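Local coordinates for protein lytic polysaccharide monooxygenase (Neurospora crassa, PDB 4QI8) that is a copper-dependent monooxygenase of family AA9 that probably cleaves cellulose chains oxidatively at their beta-1,4-glycosidic bonds, at residues W17-R21 against A50-L54. Residues are numbered along the deposited sequence; the frame is centred on the assembly and turned at random. Where two conformers were deposited one is given.
Sequences WQYVR and AQSTL
Ser-52 N donates to Gln-18 O at 2.9 Å, a hydrogen bond that joins the turn of 17-21 to the loop of 50-54. The N-H...O angle is well short of straight (141°), although the nitrogen lies nearly in line with the Gln-18 carbonyl. Next to this bond, Tyr-19 CA offers its hydrogen to Ser-52 O, a CA-H...O contact of 3.5 Å. The Ala-50 methyl points at the turn and packs on its backbone, 3.6 Å from Tyr-19 C. With CG anti to its carbonyl carbon (chi1 -62°), Tyr-19 lays its ring along 52-54. Leu-54 CB makes a CH-pi contact over one face, 4.0 Å from the ring centroid, while Gln-18 CG sits over the rim of the opposite face. Ser-52 CB approaches Tyr-19 CE1 obliquely at 3.4 Å. In the AA9 beta-sandwich, the contact ties the long loop after strand 3-8 to the entry of edge strand 54-57; Tyr-19 and Leu-54 both also touch Val-7 of strand 3-8. Were Tyr-19 replaced by an alanine, Leu-54 CB and Gln-18 CG would probably lose the ring between them, opening a gap beside Val-7. Gln-18 OE1 accepts from Ala-15 N. Arg-21 CG passes 3.6 Å from Ala-50 N, and Gln-162 OE1 accepts from both Arg-21 NE and that same backbone nitrogen, while Arg-21 NH2 donates to Trp-92 O.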
ATOM      1  N   TRP A  17     -10.401 -11.408  -1.344  1.00  8.52           N
ATOM      2  CA  TRP A  17      -9.191 -12.216  -1.164  1.00  9.07           C
ATOM      3  C   TRP A  17      -8.938 -13.177  -2.325  1.00  9.55           C
ATOM      4  O   TRP A  17      -8.199 -14.153  -2.187  1.00 12.38           O
ATOM      5  CB  TRP A  17      -9.213 -12.955   0.175  1.00 10.95           C
ATOM      6  CG  TRP A  17      -9.648 -12.091   1.322  1.00  8.93           C
ATOM      7  CD1 TRP A  17     -10.758 -12.267   2.082  1.00 11.54           C
ATOM      8  CD2 TRP A  17      -8.994 -10.914   1.834  1.00  7.46           C
ATOM      9  NE1 TRP A  17     -10.837 -11.296   3.040  1.00  9.78           N
ATOM     10  CE2 TRP A  17      -9.770 -10.447   2.911  1.00  8.51           C
ATOM     11  CE3 TRP A  17      -7.824 -10.221   1.502  1.00  6.73           C
ATOM     12  CZ2 TRP A  17      -9.425  -9.314   3.651  1.00  8.69           C
ATOM     13  CZ3 TRP A  17      -7.478  -9.095   2.251  1.00  6.81           C
ATOM     14  CH2 TRP A  17      -8.276  -8.655   3.307  1.00  7.50           C
ATOM     15  N   GLN A  18      -9.480 -12.865  -3.496  1.00  9.41           N
ATOM     16  CA  GLN A  18      -9.211 -13.687  -4.671  1.00  9.97           C
ATOM     17  C   GLN A  18      -7.818 -13.403  -5.214  1.00  7.99           C
ATOM     18  O   GLN A  18      -7.027 -14.321  -5.401  1.00 10.65           O
ATOM     19  CB  GLN A  18     -10.253 -13.472  -5.762  1.00 10.72           C
ATOM     20  CG  GLN A  18      -9.977 -14.326  -6.986  1.00 12.18           C
ATOM     21  CD  GLN A  18     -11.004 -14.147  -8.063  1.00 14.74           C
ATOM     22  OE1 GLN A  18     -11.828 -13.237  -8.003  1.00 15.40           O
ATOM     23  NE2 GLN A  18     -10.968 -15.020  -9.057  1.00 15.15           N
ATOM     24  N   TYR A  19      -7.522 -12.128  -5.459  1.00  6.61           N
ATOM     25  CA  TYR A  19      -6.214 -11.694  -5.951  1.00  6.81           C
ATOM     26  C   TYR A  19      -5.395 -11.011  -4.859  1.00  6.38           C
ATOM     27  O   TYR A  19      -4.279 -10.582  -5.108  1.00  8.48           O
ATOM     28  CB  TYR A  19      -6.399 -10.730  -7.125  1.00  8.11           C
ATOM     29  CG  TYR A  19      -7.095 -11.357  -8.300  1.00  9.06           C
ATOM     30  CD1 TYR A  19      -6.432 -12.242  -9.120  1.00 11.01           C
ATOM     31  CD2 TYR A  19      -8.413 -11.071  -8.596  1.00 14.29           C
ATOM     32  CE1 TYR A  19      -7.054 -12.828 -10.203  1.00 14.42           C
ATOM     33  CE2 TYR A  19      -9.042 -11.660  -9.685  1.00 15.81           C
ATOM     34  CZ  TYR A  19      -8.356 -12.530 -10.478  1.00 16.20           C
ATOM     35  OH  TYR A  19      -8.995 -13.100 -11.553  1.00 19.94           O
ATOM     36  N   VAL A  20      -5.967 -10.894  -3.663  1.00  6.20           N
ATOM     37  CA  VAL A  20      -5.317 -10.248  -2.539  1.00  5.55           C
ATOM     38  C   VAL A  20      -5.032 -11.301  -1.479  1.00  5.46           C
ATOM     39  O   VAL A  20      -5.923 -12.060  -1.096  1.00  6.35           O
ATOM     40  CB  VAL A  20      -6.209  -9.124  -1.973  1.00  5.97           C
ATOM     41  CG1 VAL A  20      -5.564  -8.488  -0.750  1.00  6.24           C
ATOM     42  CG2 VAL A  20      -6.497  -8.077  -3.048  1.00  7.27           C
ATOM     43  N   ARG A  21      -3.777 -11.383  -1.048  1.00  5.25           N
ATOM     44  CA  ARG A  21      -3.395 -12.282   0.031  1.00  5.86           C
ATOM     45  C   ARG A  21      -4.239 -11.985   1.254  1.00  5.24           C
ATOM     46  O   ARG A  21      -4.375 -10.828   1.641  1.00  5.35           O
ATOM     47  CB  ARG A  21      -1.910 -12.103   0.329  1.00  6.00           C
ATOM     48  CG  ARG A  21      -1.041 -12.547  -0.831  1.00  6.47           C
ATOM     49  CD  ARG A  21       0.441 -12.514  -0.513  1.00  7.12           C
ATOM     50  NE  ARG A  21       1.209 -13.100  -1.606  1.00  6.95           N
ATOM     51  CZ  ARG A  21       2.533 -13.092  -1.698  1.00  8.06           C
ATOM     52  NH1 ARG A  21       3.278 -12.508  -0.761  1.00  8.06           N
ATOM     53  NH2 ARG A  21       3.114 -13.678  -2.738  1.00  8.51           N
ATOM     54  N   ALA A  50      -2.341 -15.545  -2.391  1.00  8.75           N
ATOM     55  CA  ALA A  50      -3.677 -15.278  -2.901  1.00  8.74           C
ATOM     56  C   ALA A  50      -4.131 -16.454  -3.749  1.00  9.33           C
ATOM     57  O   ALA A  50      -3.318 -17.231  -4.232  1.00 13.26           O
ATOM     58  CB  ALA A  50      -3.684 -14.019  -3.739  1.00  8.84           C
ATOM     59  N   GLN A  51      -5.433 -16.573  -3.938  1.00  9.75           N
ATOM     60  CA  GLN A  51      -5.975 -17.648  -4.750  1.00 10.91           C
ATOM     61  C   GLN A  51      -5.525 -17.561  -6.204  1.00 10.40           C
ATOM     62  O   GLN A  51      -5.333 -18.588  -6.865  1.00 14.48           O
ATOM     63  CB  GLN A  51      -7.500 -17.624  -4.710  1.00 12.79           C
ATOM     64  CG  GLN A  51      -8.109 -17.971  -3.369  1.00 16.44           C
ATOM     65  CD  GLN A  51      -9.623 -17.891  -3.410  1.00 18.72           C
ATOM     66  OE1 GLN A  51     -10.188 -16.878  -3.822  1.00 21.13           O
ATOM     67  NE2 GLN A  51     -10.289 -18.968  -3.022  1.00 19.65           N
ATOM     68  N   SER A  52      -5.406 -16.335  -6.708  1.00 10.34           N
ATOM     69  CA  SER A  52      -5.086 -16.092  -8.109  0.66 10.91           C
ATOM     70  C   SER A  52      -4.226 -14.838  -8.256  0.97  8.64           C
ATOM     71  O   SER A  52      -4.024 -14.100  -7.288  0.87  7.82           O
ATOM     72  CB  SER A  52      -6.375 -15.954  -8.932  0.66 13.58           C
ATOM     73  OG  SER A  52      -7.216 -17.097  -8.798  0.66 17.10           O
ATOM     74  N   THR A  53      -3.745 -14.612  -9.473  1.00  9.53           N
ATOM     75  CA  THR A  53      -2.893 -13.483  -9.808  1.00  9.43           C
ATOM     76  C   THR A  53      -3.536 -12.761 -10.984  1.00  9.25           C
ATOM     77  O   THR A  53      -3.908 -13.397 -11.962  1.00 10.78           O
ATOM     78  CB  THR A  53      -1.479 -13.995 -10.160  1.00  9.55           C
ATOM     79  OG1 THR A  53      -0.906 -14.621  -9.005  1.00  9.79           O
ATOM     80  CG2 THR A  53      -0.570 -12.882 -10.644  1.00 10.39           C
ATOM     81  N   LEU A  54      -3.694 -11.446 -10.873  1.00  8.67           N
ATOM     82  CA  LEU A  54      -4.439 -10.642 -11.835  1.00  8.64           C
ATOM     83  C   LEU A  54      -3.533 -10.067 -12.918  1.00  8.82           C
ATOM     84  O   LEU A  54      -2.577  -9.367 -12.608  1.00  9.12           O
ATOM     85  CB  LEU A  54      -5.137  -9.507 -11.099  1.00  9.35           C
ATOM     86  CG  LEU A  54      -6.002  -8.604 -11.978  1.00 11.33           C
ATOM     87  CD1 LEU A  54      -7.196  -9.365 -12.548  1.00 13.97           C
ATOM     88  CD2 LEU A  54      -6.456  -7.377 -11.198  1.00 13.34           C
TER
HETATM   89  O   HOH W   1      -9.542 -16.909  -9.971  1.00 32.65           O